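Local structure of ABC sugar (Ribose) transporter, periplasmic substrate-binding subunit (Rhodobacter sphaeroides, 3L49) at residues T15-D20 against A43-Q48; S52-L57 against D73-W78; S177-M182 against I204-A209. The protein probably binds a sugar in the periplasm and passes it to an ABC transporter for uptake. One frame throughout, in Å; residues are numbered along the deposited sequence.

Interaction 1. Residues T15-D20 against A43-Q48; sequences TDHDWD and AGRNDQ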
ATOM      1  N   THR A  15       0.969   7.698  -9.683  1.00 36.28           N
ATOM      2  CA  THR A  15       0.084   6.775 -10.398  1.00 39.31           C
ATOM      3  C   THR A  15       0.979   5.784 -11.139  1.00 37.21           C
ATOM      4  O   THR A  15       0.573   5.179 -12.137  1.00 26.26           O
ATOM      5  CB  THR A  15      -0.844   7.495 -11.419  1.00 38.94           C
ATOM      6  OG1 THR A  15      -0.075   7.953 -12.537  1.00 45.24           O
ATOM      7  CG2 THR A  15      -1.584   8.673 -10.784  1.00 36.75           C
ATOM      8  N   ASP A  16       2.202   5.638 -10.625  1.00 38.11           N
ATOM      9  CA  ASP A  16       3.282   4.867 -11.244  1.00 44.37           C
ATOM     10  C   ASP A  16       2.946   3.386 -11.433  1.00 43.59           C
ATOM     11  O   ASP A  16       3.378   2.776 -12.412  1.00 42.16           O
ATOM     12  CB  ASP A  16       4.557   5.015 -10.397  1.00 60.74           C
ATOM     13  CG  ASP A  16       5.827   4.681 -11.164  1.00 81.59           C
ATOM     14  OD1 ASP A  16       6.109   5.354 -12.182  1.00 96.08           O
ATOM     15  OD2 ASP A  16       6.558   3.760 -10.727  1.00 90.13           O
ATOM     16  N   HIS A  17       2.114   2.828 -10.574  1.00 46.49           N
ATOM     17  CA  HIS A  17       1.764   1.420 -10.561  0.50 48.84           C
ATOM     18  C   HIS A  17       0.297   1.383 -10.279  1.00 48.38           C
ATOM     19  O   HIS A  17      -0.393   2.249  -9.788  1.00 50.35           O
ATOM     20  CB  HIS A  17       2.509   0.572  -9.531  0.50 49.84           C
ATOM     21  CG  HIS A  17       2.262   0.989  -8.116  0.50 59.38           C
ATOM     22  ND1 HIS A  17       1.365   0.340  -7.298  0.50 67.68           N
ATOM     23  CD2 HIS A  17       2.791   1.994  -7.377  0.50 64.43           C
ATOM     24  CE1 HIS A  17       1.356   0.922  -6.112  0.50 65.70           C
ATOM     25  NE2 HIS A  17       2.211   1.928  -6.134  0.50 68.44           N
ATOM     26  N   ASP A  18      -0.109   0.131 -10.401  1.00 45.10           N
ATOM     27  CA  ASP A  18      -1.502  -0.266 -10.652  1.00 47.10           C
ATOM     28  C   ASP A  18      -2.509   0.123  -9.565  1.00 39.47           C
ATOM     29  O   ASP A  18      -3.585   0.573  -9.855  1.00 32.31           O
ATOM     30  CB  ASP A  18      -1.568  -1.771 -10.889  1.00 56.04           C
ATOM     31  CG  ASP A  18      -2.888  -2.223 -11.417  1.00 69.03           C
ATOM     32  OD1 ASP A  18      -3.257  -1.798 -12.519  1.00 80.83           O
ATOM     33  OD2 ASP A  18      -3.562  -3.018 -10.753  1.00 72.89           O
ATOM     34  N   TRP A  19      -2.157  -0.108  -8.326  1.00 31.04           N
ATOM     35  CA  TRP A  19      -3.036   0.175  -7.230  1.00 36.44           C
ATOM     36  C   TRP A  19      -3.272   1.673  -7.180  1.00 35.52           C
ATOM     37  O   TRP A  19      -4.388   2.121  -7.105  1.00 38.53           O
ATOM     38  CB  TRP A  19      -2.456  -0.353  -5.912  1.00 34.35           C
ATOM     39  CG  TRP A  19      -3.379  -0.345  -4.737  1.00 34.86           C
ATOM     40  CD1 TRP A  19      -4.052  -1.392  -4.216  1.00 34.37           C
ATOM     41  CD2 TRP A  19      -3.705   0.768  -3.922  1.00 31.73           C
ATOM     42  NE1 TRP A  19      -4.761  -1.006  -3.146  1.00 30.51           N
ATOM     43  CE2 TRP A  19      -4.562   0.319  -2.935  1.00 25.91           C
ATOM     44  CE3 TRP A  19      -3.330   2.099  -3.917  1.00 34.62           C
ATOM     45  CZ2 TRP A  19      -5.064   1.141  -1.998  1.00 28.30           C
ATOM     46  CZ3 TRP A  19      -3.823   2.900  -2.993  1.00 31.52           C
ATOM     47  CH2 TRP A  19      -4.686   2.435  -2.039  1.00 31.39           C
ATOM     48  N   ASP A  20      -2.197   2.433  -7.259  1.00 34.56           N
ATOM     49  CA  ASP A  20      -2.263   3.890  -7.191  1.00 30.91           C
ATOM     50  C   ASP A  20      -3.099   4.474  -8.315  1.00 25.93           C
ATOM     51  O   ASP A  20      -3.903   5.365  -8.078  1.00 27.47           O
ATOM     52  CB  ASP A  20      -0.857   4.488  -7.239  1.00 34.35           C
ATOM     53  CG  ASP A  20      -0.091   4.290  -5.946  1.00 42.16           C
ATOM     54  OD1 ASP A  20      -0.444   3.382  -5.164  1.00 51.41           O
ATOM     55  OD2 ASP A  20       0.879   5.038  -5.719  1.00 38.83           O
ATOM     56  N   ALA A  43       2.010  13.682  -8.137  1.00 21.88           N
ATOM     57  CA  ALA A  43       3.334  14.176  -7.756  1.00 29.09           C
ATOM     58  C   ALA A  43       4.487  13.498  -8.473  1.00 27.99           C
ATOM     59  O   ALA A  43       5.627  13.956  -8.364  1.00 33.10           O
ATOM     60  CB  ALA A  43       3.519  14.092  -6.252  1.00 23.09           C
ATOM     61  N   GLY A  44       4.193  12.421  -9.200  1.00 23.75           N
ATOM     62  CA  GLY A  44       5.216  11.617  -9.873  1.00 28.84           C
ATOM     63  C   GLY A  44       6.297  11.076  -8.945  1.00 33.71           C
ATOM     64  O   GLY A  44       7.477  11.091  -9.296  1.00 40.77           O
ATOM     65  N   ARG A  45       5.886  10.629  -7.754  1.00 33.51           N
ATOM     66  CA  ARG A  45       6.768  10.045  -6.717  1.00 30.98           C
ATOM     67  C   ARG A  45       7.835  10.999  -6.153  1.00 39.30           C
ATOM     68  O   ARG A  45       8.795  10.582  -5.490  1.00 29.17           O
ATOM     69  CB  ARG A  45       7.346   8.694  -7.171  1.00 24.67           C
ATOM     70  CG  ARG A  45       6.299   7.576  -7.195  1.00 36.48           C
ATOM     71  CD  ARG A  45       6.062   7.040  -5.785  1.00 26.92           C
ATOM     72  NE  ARG A  45       4.806   6.307  -5.645  1.00 39.73           N
ATOM     73  CZ  ARG A  45       4.323   5.867  -4.484  1.00 44.64           C
ATOM     74  NH1 ARG A  45       4.993   6.080  -3.353  1.00 31.64           N
ATOM     75  NH2 ARG A  45       3.167   5.217  -4.450  1.00 29.89           N
ATOM     76  N   ASN A  46       7.638  12.287  -6.408  1.00 41.80           N
ATOM     77  CA  ASN A  46       8.480  13.322  -5.844  1.00 40.71           C
ATOM     78  C   ASN A  46       7.738  13.985  -4.703  1.00 34.86           C
ATOM     79  O   ASN A  46       6.627  14.487  -4.900  1.00 38.09           O
ATOM     80  CB  ASN A  46       8.838  14.354  -6.915  1.00 41.61           C
ATOM     81  CG  ASN A  46       9.797  15.400  -6.408  1.00 46.05           C
ATOM     82  OD1 ASN A  46       9.401  16.521  -6.104  1.00 52.38           O
ATOM     83  ND2 ASN A  46      11.064  15.031  -6.283  1.00 57.10           N
ATOM     84  N   ASP A  47       8.348  13.976  -3.518  1.00 39.66           N
ATOM     85  CA  ASP A  47       7.747  14.568  -2.312  1.00 49.69           C
ATOM     86  C   ASP A  47       7.609  16.085  -2.401  1.00 51.56           C
ATOM     87  O   ASP A  47       6.596  16.655  -1.969  1.00 43.32           O
ATOM     88  CB  ASP A  47       8.554  14.200  -1.064  1.00 55.23           C
ATOM     89  CG  ASP A  47       8.352  12.753  -0.640  1.00 76.28           C
ATOM     90  OD1 ASP A  47       9.292  11.943  -0.802  1.00 92.47           O
ATOM     91  OD2 ASP A  47       7.254  12.419  -0.149  1.00 86.87           O
ATOM     92  N   GLN A  48       8.628  16.721  -2.979  1.00 45.71           N
ATOM     93  CA  GLN A  48       8.693  18.168  -3.081  1.00 38.85           C
ATOM     94  C   GLN A  48       7.656  18.703  -4.064  1.00 33.22           C
ATOM     95  O   GLN A  48       7.129  19.807  -3.878  1.00 31.74           O
ATOM     96  CB  GLN A  48      10.105  18.597  -3.486  1.00 42.05           C
ATOM     97  CG  GLN A  48      10.764  19.546  -2.490  1.00 60.47           C
ATOM     98  CD  GLN A  48      11.028  18.882  -1.143  1.00 76.67           C
ATOM     99  OE1 GLN A  48      10.408  19.229  -0.133  1.00 78.68           O
ATOM    100  NE2 GLN A  48      11.936  17.908  -1.127  1.00 74.16           N
TER
HETATM  101  O   HOH W   1       2.924   5.549  -7.597  1.00 47.76           O
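The Asp20 carboxylate meets the edge of the Arg45 guanidinium; the guanidinium in turn approaches the edge of the His17 ring with NH2. The carboxylate lies 25° from the guanidinium plane, so the two flat groups are nearly coplanar. A water also sits in the guanidinium plane, at its NE side. The His17 ring, modelled in two conformers, has NH2 of Arg45 near its plane, 3.8 Å from NE2 of His17. CB of Asp20 lies over one face of the His17 ring, toward the rim.

Arg45 NH2 donates to Asp20 OD2 at 2.6 Å, in a salt bridge. The bond uses the syn lone pair of OD2 but is bent, with an N-H...O angle of 134°. The water donates to the same OD2 at 2.8 Å. It also accepts from Arg45 NE and from the backbone N of Asp16. Asp20 thus holds the guanidinium directly and through water. In the conformer described, His17 NE2 hydrogen-bonds an unidentified molecule, possibly from the crystallisation liquor, and Arg45 NH2 adds a weak bond to it.

Arg45 stands in a type I' turn from Ala43 to Asn46, which joins strand 37-42 to helix 47-60. His17 is the N-cap of helix 18-33, which follows strand 7-12. Backbone bonds from Ala43 to Ala12 and from Arg45 to Ile13 tie the two strand ends together.

Interaction 2. Residues S52-L57 against D73-W78; sequences SQIQTL and DVLNPW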
ATOM      1  N   SER A  52       4.283  21.333  -3.208  1.00 34.15           N
ATOM      2  CA  SER A  52       3.825  22.475  -3.993  1.00 36.58           C
ATOM      3  C   SER A  52       2.442  22.238  -4.603  1.00 39.07           C
ATOM      4  O   SER A  52       1.665  23.181  -4.783  1.00 41.61           O
ATOM      5  CB  SER A  52       4.840  22.838  -5.076  1.00 42.78           C
ATOM      6  OG  SER A  52       4.910  21.830  -6.065  1.00 49.87           O
ATOM      7  N   GLN A  53       2.130  20.979  -4.904  1.00 36.91           N
ATOM      8  CA  GLN A  53       0.790  20.620  -5.367  1.00 30.61           C
ATOM      9  C   GLN A  53      -0.274  20.843  -4.295  1.00 34.18           C
ATOM     10  O   GLN A  53      -1.401  21.227  -4.607  1.00 40.21           O
ATOM     11  CB  GLN A  53       0.768  19.196  -5.889  1.00 29.49           C
ATOM     12  CG  GLN A  53       1.155  19.117  -7.343  1.00 28.91           C
ATOM     13  CD  GLN A  53       1.475  17.720  -7.787  1.00 36.51           C
ATOM     14  OE1 GLN A  53       1.611  16.813  -6.970  1.00 46.63           O
ATOM     15  NE2 GLN A  53       1.610  17.535  -9.093  1.00 35.14           N
ATOM     16  N   ILE A  54       0.098  20.625  -3.036  1.00 30.47           N
ATOM     17  CA  ILE A  54      -0.743  21.001  -1.900  1.00 36.53           C
ATOM     18  C   ILE A  54      -0.922  22.537  -1.817  1.00 39.56           C
ATOM     19  O   ILE A  54      -2.057  23.029  -1.686  1.00 28.07           O
ATOM     20  CB  ILE A  54      -0.197  20.390  -0.571  1.00 34.66           C
ATOM     21  CG1 ILE A  54      -0.412  18.869  -0.555  1.00 34.53           C
ATOM     22  CG2 ILE A  54      -0.858  21.027   0.645  1.00 39.13           C
ATOM     23  CD1 ILE A  54       0.385  18.126   0.508  1.00 29.45           C
ATOM     24  N   GLN A  55       0.197  23.271  -1.928  1.00 38.92           N
ATOM     25  CA  GLN A  55       0.221  24.745  -1.919  1.00 30.89           C
ATOM     26  C   GLN A  55      -0.731  25.325  -2.948  1.00 26.97           C
ATOM     27  O   GLN A  55      -1.498  26.242  -2.646  1.00 30.31           O
ATOM     28  CB  GLN A  55       1.627  25.275  -2.205  1.00 25.93           C
ATOM     29  CG  GLN A  55       2.658  24.990  -1.125  1.00 38.25           C
ATOM     30  CD  GLN A  55       4.064  25.399  -1.527  1.00 35.22           C
ATOM     31  OE1 GLN A  55       4.387  25.501  -2.710  1.00 43.78           O
ATOM     32  NE2 GLN A  55       4.910  25.634  -0.539  1.00 52.20           N
ATOM     33  N   THR A  56      -0.655  24.779  -4.159  1.00 22.57           N
ATOM     34  CA  THR A  56      -1.581  25.060  -5.254  1.00 27.89           C
ATOM     35  C   THR A  56      -3.042  24.897  -4.844  1.00 34.08           C
ATOM     36  O   THR A  56      -3.856  25.813  -5.032  1.00 30.38           O
ATOM     37  CB  THR A  56      -1.311  24.096  -6.413  1.00 31.51           C
ATOM     38  OG1 THR A  56       0.051  24.235  -6.831  1.00 32.77           O
ATOM     39  CG2 THR A  56      -2.246  24.368  -7.580  1.00 32.78           C
ATOM     40  N   LEU A  57      -3.352  23.731  -4.273  1.00 34.21           N
ATOM     41  CA  LEU A  57      -4.709  23.389  -3.856  1.00 28.09           C
ATOM     42  C   LEU A  57      -5.229  24.322  -2.781  1.00 29.52           C
ATOM     43  O   LEU A  57      -6.370  24.781  -2.877  1.00 31.84           O
ATOM     44  CB  LEU A  57      -4.795  21.933  -3.390  1.00 29.53           C
ATOM     45  CG  LEU A  57      -4.743  20.831  -4.454  1.00 36.30           C
ATOM     46  CD1 LEU A  57      -4.681  19.442  -3.805  1.00 21.92           C
ATOM     47  CD2 LEU A  57      -5.912  20.923  -5.439  1.00 26.09           C
ATOM     48  N   ASP A  73       5.540  12.141   7.531  1.00 51.73           N
ATOM     49  CA  ASP A  73       6.453  13.072   8.198  1.00 51.48           C
ATOM     50  C   ASP A  73       6.736  14.312   7.357  1.00 47.36           C
ATOM     51  O   ASP A  73       6.814  15.417   7.893  1.00 51.15           O
ATOM     52  CB  ASP A  73       7.758  12.370   8.620  1.00 57.05           C
ATOM     53  CG  ASP A  73       8.514  11.741   7.446  1.00 72.55           C
ATOM     54  OD1 ASP A  73       7.881  11.354   6.435  1.00 70.29           O
ATOM     55  OD2 ASP A  73       9.757  11.626   7.548  1.00 81.91           O
ATOM     56  N   VAL A  74       6.854  14.117   6.043  1.00 37.89           N
ATOM     57  CA  VAL A  74       7.040  15.213   5.100  1.00 39.89           C
ATOM     58  C   VAL A  74       5.752  16.034   4.980  1.00 39.62           C
ATOM     59  O   VAL A  74       5.785  17.272   5.003  1.00 38.95           O
ATOM     60  CB  VAL A  74       7.487  14.700   3.698  1.00 42.13           C
ATOM     61  CG1 VAL A  74       7.885  15.867   2.794  1.00 40.53           C
ATOM     62  CG2 VAL A  74       8.650  13.715   3.820  1.00 35.06           C
ATOM     63  N   LEU A  75       4.626  15.333   4.877  1.00 38.80           N
ATOM     64  CA  LEU A  75       3.323  15.957   4.649  1.00 36.24           C
ATOM     65  C   LEU A  75       2.756  16.727   5.839  1.00 34.08           C
ATOM     66  O   LEU A  75       2.112  17.758   5.638  1.00 39.58           O
ATOM     67  CB  LEU A  75       2.310  14.909   4.169  1.00 42.72           C
ATOM     68  CG  LEU A  75       2.023  14.695   2.674  1.00 40.32           C
ATOM     69  CD1 LEU A  75       3.088  15.266   1.727  1.00 50.12           C
ATOM     70  CD2 LEU A  75       1.797  13.212   2.416  1.00 45.87           C
ATOM     71  N   ASN A  76       3.005  16.236   7.055  1.00 33.81           N
ATOM     72  CA  ASN A  76       2.408  16.794   8.293  1.00 39.13           C
ATOM     73  C   ASN A  76       2.233  18.326   8.393  1.00 42.39           C
ATOM     74  O   ASN A  76       1.100  18.785   8.604  1.00 41.03           O
ATOM     75  CB  ASN A  76       3.089  16.240   9.556  1.00 39.56           C
ATOM     76  CG  ASN A  76       2.490  14.931  10.018  1.00 47.91           C
ATOM     77  OD1 ASN A  76       1.274  14.730   9.963  1.00 42.75           O
ATOM     78  ND2 ASN A  76       3.347  14.029  10.494  1.00 50.34           N
ATOM     79  N   PRO A  77       3.330  19.118   8.213  1.00 45.44           N
ATOM     80  CA  PRO A  77       3.153  20.581   8.315  1.00 39.89           C
ATOM     81  C   PRO A  77       2.259  21.167   7.224  1.00 38.73           C
ATOM     82  O   PRO A  77       1.648  22.213   7.430  1.00 40.48           O
ATOM     83  CB  PRO A  77       4.576  21.131   8.155  1.00 39.43           C
ATOM     84  CG  PRO A  77       5.483  19.969   8.403  1.00 50.15           C
ATOM     85  CD  PRO A  77       4.741  18.777   7.916  1.00 39.46           C
ATOM     86  N   TRP A  78       2.187  20.489   6.081  1.00 40.29           N
ATOM     87  CA  TRP A  78       1.376  20.959   4.956  1.00 41.54           C
ATOM     88  C   TRP A  78      -0.078  20.557   5.118  1.00 37.33           C
ATOM     89  O   TRP A  78      -0.979  21.296   4.714  1.00 40.07           O
ATOM     90  CB  TRP A  78       1.987  20.501   3.624  1.00 42.67           C
ATOM     91  CG  TRP A  78       3.341  21.114   3.463  1.00 48.24           C
ATOM     92  CD1 TRP A  78       4.550  20.508   3.666  1.00 43.56           C
ATOM     93  CD2 TRP A  78       3.627  22.489   3.154  1.00 47.18           C
ATOM     94  NE1 TRP A  78       5.568  21.411   3.475  1.00 47.59           N
ATOM     95  CE2 TRP A  78       5.029  22.635   3.165  1.00 52.11           C
ATOM     96  CE3 TRP A  78       2.831  23.607   2.856  1.00 52.57           C
ATOM     97  CZ2 TRP A  78       5.657  23.853   2.877  1.00 51.38           C
ATOM     98  CZ3 TRP A  78       3.455  24.818   2.578  1.00 46.74           C
ATOM     99  CH2 TRP A  78       4.855  24.928   2.593  1.00 47.79           C
TER
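Trp78 and Gln55 meet because each sets CG beside its own backbone N, anti to the carbonyl carbon. For Trp78 chi1 is -63°, which swings the indole toward helix 47-60. The Gln55 chain is extended beyond CG, and this carries its amide to the far end of the indole. In Ile54 it is CG1 that lies beside the N, while CG2 is anti to it. The two branches of Ile54 therefore serve different partners.

Gln55 NE2 comes within 3.2 Å of Trp78 CH2, the outer corner of the six-membered ring. It approaches obliquely, with amide and ring planes 76° apart. CG of Gln55 backs this up at 3.8 Å from CZ3 of Trp78. Deeper in, Ile54 CG2 rests 4.2 Å from Trp78 CB. Ile54 CD1 meets Leu75 CD1 at 4.1 Å.

The helix segments run nearly parallel, crossing at -20°, and their axes come no closer than 10.9 Å. Ile54, Leu75, Gln55 and Trp78 reach across this wide spacing. Helix 72-84 is kinked at Pro77, where N of Pro77 and N of Trp78 lack the usual bond to the turn before. Trp78 N instead bonds Leu75 O at 2.8 Å, and the Val74 carbonyl oxygen lies at the indole edge.

Both helices lie beside strand 64-68, as in successive beta-alpha-beta units. Leu57 packs on strands 37-42 and 64-68, and Leu75 reaches Glu67. Trp78 also touches Val51 and has a cation-pi contact with Lys81.

The chemistry grades from buried methyl packing at Ile54 and Leu75 to an amide beside an indole at the exposed Gln55. The contact between the two segments thus rests mainly on van der Waals packing, with the amide beside the indole as its one polar element.

Interaction 3. Residues S177-M182 against I204-A209; sequences SNVTDM and IGATQA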
ATOM      1  N   SER A 177      17.484  -8.033  -7.942  1.00 21.88           N
ATOM      2  CA  SER A 177      18.928  -7.933  -7.678  1.00 22.27           C
ATOM      3  C   SER A 177      19.281  -8.182  -6.226  1.00 27.18           C
ATOM      4  O   SER A 177      20.288  -8.832  -5.935  1.00 33.69           O
ATOM      5  CB  SER A 177      19.469  -6.567  -8.098  1.00 23.03           C
ATOM      6  OG  SER A 177      19.139  -6.290  -9.450  1.00 43.94           O
ATOM      7  N   ASN A 178      18.455  -7.660  -5.321  1.00 29.24           N
ATOM      8  CA  ASN A 178      18.631  -7.889  -3.887  1.00 22.97           C
ATOM      9  C   ASN A 178      18.457  -9.354  -3.486  1.00 27.46           C
ATOM     10  O   ASN A 178      19.231  -9.879  -2.674  1.00 18.81           O
ATOM     11  CB  ASN A 178      17.679  -7.012  -3.088  1.00 22.57           C
ATOM     12  CG  ASN A 178      18.081  -5.559  -3.094  1.00 25.27           C
ATOM     13  OD1 ASN A 178      19.262  -5.227  -3.023  1.00 46.33           O
ATOM     14  ND2 ASN A 178      17.093  -4.676  -3.175  1.00 37.32           N
ATOM     15  N   VAL A 179      17.454 -10.005  -4.074  1.00 21.51           N
ATOM     16  CA  VAL A 179      17.165 -11.409  -3.779  1.00 32.59           C
ATOM     17  C   VAL A 179      18.304 -12.306  -4.284  1.00 33.55           C
ATOM     18  O   VAL A 179      18.738 -13.216  -3.580  1.00 32.22           O
ATOM     19  CB  VAL A 179      15.771 -11.835  -4.338  1.00 28.51           C
ATOM     20  CG1 VAL A 179      15.538 -13.330  -4.193  1.00 20.24           C
ATOM     21  CG2 VAL A 179      14.676 -11.099  -3.602  1.00 21.22           C
ATOM     22  N   THR A 180      18.793 -12.004  -5.488  1.00 38.81           N
ATOM     23  CA  THR A 180      19.943 -12.684  -6.087  1.00 34.50           C
ATOM     24  C   THR A 180      21.195 -12.593  -5.192  1.00 35.06           C
ATOM     25  O   THR A 180      21.884 -13.595  -4.989  1.00 36.31           O
ATOM     26  CB  THR A 180      20.250 -12.125  -7.504  1.00 37.17           C
ATOM     27  OG1 THR A 180      19.040 -12.059  -8.274  1.00 25.60           O
ATOM     28  CG2 THR A 180      21.264 -13.009  -8.227  1.00 23.17           C
ATOM     29  N   ASP A 181      21.462 -11.400  -4.656  1.00 34.11           N
ATOM     30  CA  ASP A 181      22.545 -11.179  -3.691  1.00 41.21           C
ATOM     31  C   ASP A 181      22.388 -12.087  -2.480  1.00 38.23           C
ATOM     32  O   ASP A 181      23.344 -12.717  -2.036  1.00 38.79           O
ATOM     33  CB  ASP A 181      22.559  -9.721  -3.207  1.00 46.80           C
ATOM     34  CG  ASP A 181      22.999  -8.735  -4.281  1.00 67.19           C
ATOM     35  OD1 ASP A 181      23.396  -9.171  -5.388  1.00 78.95           O
ATOM     36  OD2 ASP A 181      22.941  -7.511  -4.011  1.00 58.94           O
ATOM     37  N   MET A 182      21.160 -12.165  -1.977  1.00 43.24           N
ATOM     38  CA  MET A 182      20.858 -12.859  -0.736  1.00 41.64           C
ATOM     39  C   MET A 182      20.869 -14.375  -0.900  1.00 37.22           C
ATOM     40  O   MET A 182      21.209 -15.098   0.039  1.00 37.52           O
ATOM     41  CB  MET A 182      19.520 -12.357  -0.185  1.00 45.52           C
ATOM     42  CG  MET A 182      19.500 -12.114   1.325  1.00 52.81           C
ATOM     43  SD  MET A 182      20.813 -11.089   2.049  1.00 50.89           S
ATOM     44  CE  MET A 182      20.674  -9.564   1.125  1.00 53.27           C
ATOM     45  N   ILE A 204       7.050  -9.232  -7.104  1.00 23.06           N
ATOM     46  CA  ILE A 204       7.061  -9.651  -8.511  1.00 27.22           C
ATOM     47  C   ILE A 204       8.501  -9.935  -8.951  1.00 21.74           C
ATOM     48  O   ILE A 204       8.776 -10.970  -9.553  1.00 31.36           O
ATOM     49  CB  ILE A 204       6.376  -8.615  -9.442  1.00 22.24           C
ATOM     50  CG1 ILE A 204       4.881  -8.516  -9.125  1.00 15.10           C
ATOM     51  CG2 ILE A 204       6.534  -9.010 -10.916  1.00 18.55           C
ATOM     52  CD1 ILE A 204       4.237  -7.190  -9.544  1.00 23.70           C
ATOM     53  N   GLY A 205       9.407  -9.028  -8.597  1.00 21.17           N
ATOM     54  CA  GLY A 205      10.834  -9.201  -8.829  1.00 22.66           C
ATOM     55  C   GLY A 205      11.459 -10.334  -8.048  1.00 20.43           C
ATOM     56  O   GLY A 205      12.237 -11.117  -8.599  1.00 25.39           O
ATOM     57  N   ALA A 206      11.113 -10.429  -6.768  1.00 26.01           N
ATOM     58  CA  ALA A 206      11.665 -11.463  -5.879  1.00 25.89           C
ATOM     59  C   ALA A 206      11.321 -12.864  -6.375  1.00 15.64           C
ATOM     60  O   ALA A 206      12.168 -13.753  -6.374  1.00 22.97           O
ATOM     61  CB  ALA A 206      11.177 -11.258  -4.446  1.00 23.47           C
ATOM     62  N   THR A 207      10.083 -13.027  -6.832  1.00 26.87           N
ATOM     63  CA  THR A 207       9.596 -14.275  -7.420  1.00 19.29           C
ATOM     64  C   THR A 207      10.364 -14.630  -8.691  1.00 22.19           C
ATOM     65  O   THR A 207      10.808 -15.776  -8.842  1.00 26.71           O
ATOM     66  CB  THR A 207       8.087 -14.180  -7.718  1.00 23.34           C
ATOM     67  OG1 THR A 207       7.415 -13.686  -6.557  1.00 30.21           O
ATOM     68  CG2 THR A 207       7.500 -15.532  -8.096  1.00 24.69           C
ATOM     69  N   GLN A 208      10.523 -13.644  -9.584  1.00 23.02           N
ATOM     70  CA  GLN A 208      11.282 -13.815 -10.828  1.00 16.43           C
ATOM     71  C   GLN A 208      12.717 -14.298 -10.573  1.00 26.60           C
ATOM     72  O   GLN A 208      13.193 -15.215 -11.261  1.00 24.62           O
ATOM     73  CB  GLN A 208      11.290 -12.517 -11.623  1.00 22.28           C
ATOM     74  CG  GLN A 208       9.999 -12.245 -12.405  1.00 28.38           C
ATOM     75  CD  GLN A 208       9.888 -10.801 -12.882  1.00 31.66           C
ATOM     76  OE1 GLN A 208       8.885 -10.410 -13.492  1.00 22.01           O
ATOM     77  NE2 GLN A 208      10.919  -9.997 -12.600  1.00 13.87           N
ATOM     78  N   ALA A 209      13.372 -13.702  -9.566  1.00 14.82           N
ATOM     79  CA  ALA A 209      14.727 -14.071  -9.147  1.00 20.02           C
ATOM     80  C   ALA A 209      14.845 -15.503  -8.626  1.00 28.47           C
ATOM     81  O   ALA A 209      15.782 -16.213  -8.988  1.00 37.07           O
ATOM     82  CB  ALA A 209      15.249 -13.086  -8.089  1.00 18.24           C
TER
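Val179 packs against Ala206 and Ala209 where two helices meet in one alpha/beta lobe of the periplasmic binding protein fold. Helix 171-185 leads into strand 194-197, and helix 200-212 leads out of it. The contact is therefore a helix-helix packing of neighbouring beta-alpha-beta units. The two segments cross at -43°, and their axes come within 8.5 Å.

Apolar contacts carry the interface. The two methyls of Val179 each meet a different alanine, Ala206 and Ala209 standing about one turn apart. CG2 of Val179 touches CB of Ala206 at 3.6 Å. CG1 of Val179 meets CB of Ala209 at 3.9 Å. With chi1 at 173°, CG1 lies anti to the backbone N and CG2 beside it, so each methyl is aimed at a different alanine. The small alanines let the backbones come close. CA of Val179 is 5.9 Å from CA of Ala206. CA of Thr180 is 6.2 Å from CA of Ala209.

Polar groups take a lesser part. No hydrogen bond or salt bridge links the two segments. The Thr180 hydroxyl is turned back to its own helix and hydrogen-bonds the carbonyl of Tyr176, one turn earlier.

Other residues extend the packing. Val179 also rests on Phe131 of strand 126-131, between its helix and the sheet. Tyr176 reaches Ala209 and Gln208, and Ile172 reaches Ile204 and Gln208, so helix 171-185 stays in touch with its neighbour along several turns.

Beside Val179, OG1 of Thr180 lies 3.9 Å from CB of Ala209.

Overall arrangement
The three contacts follow one another along the chain. Interactions 1 and 2 share helix 47-60 in the lobe holding the N-terminus. Their centres are 15 Å apart, and they touch, most closely where Gln53 OE1 lies 3.2 Å from Ala43 CA. Interaction 1 sits where the loops after strands 7-12 and 37-42 lead into helices 18-33 and 47-60, beside an unidentified bound molecule. Interaction 3 belongs to the other lobe, with its centre about 35 Å from that of interaction 2. There a Cys140-Cys198 disulfide joins helix 138-152 to the loop before helix 200-212. Interactions 2 and 3 pack neighbouring helices within the two lobes, while interaction 1 lies near the cleft where a sugar would probably bind.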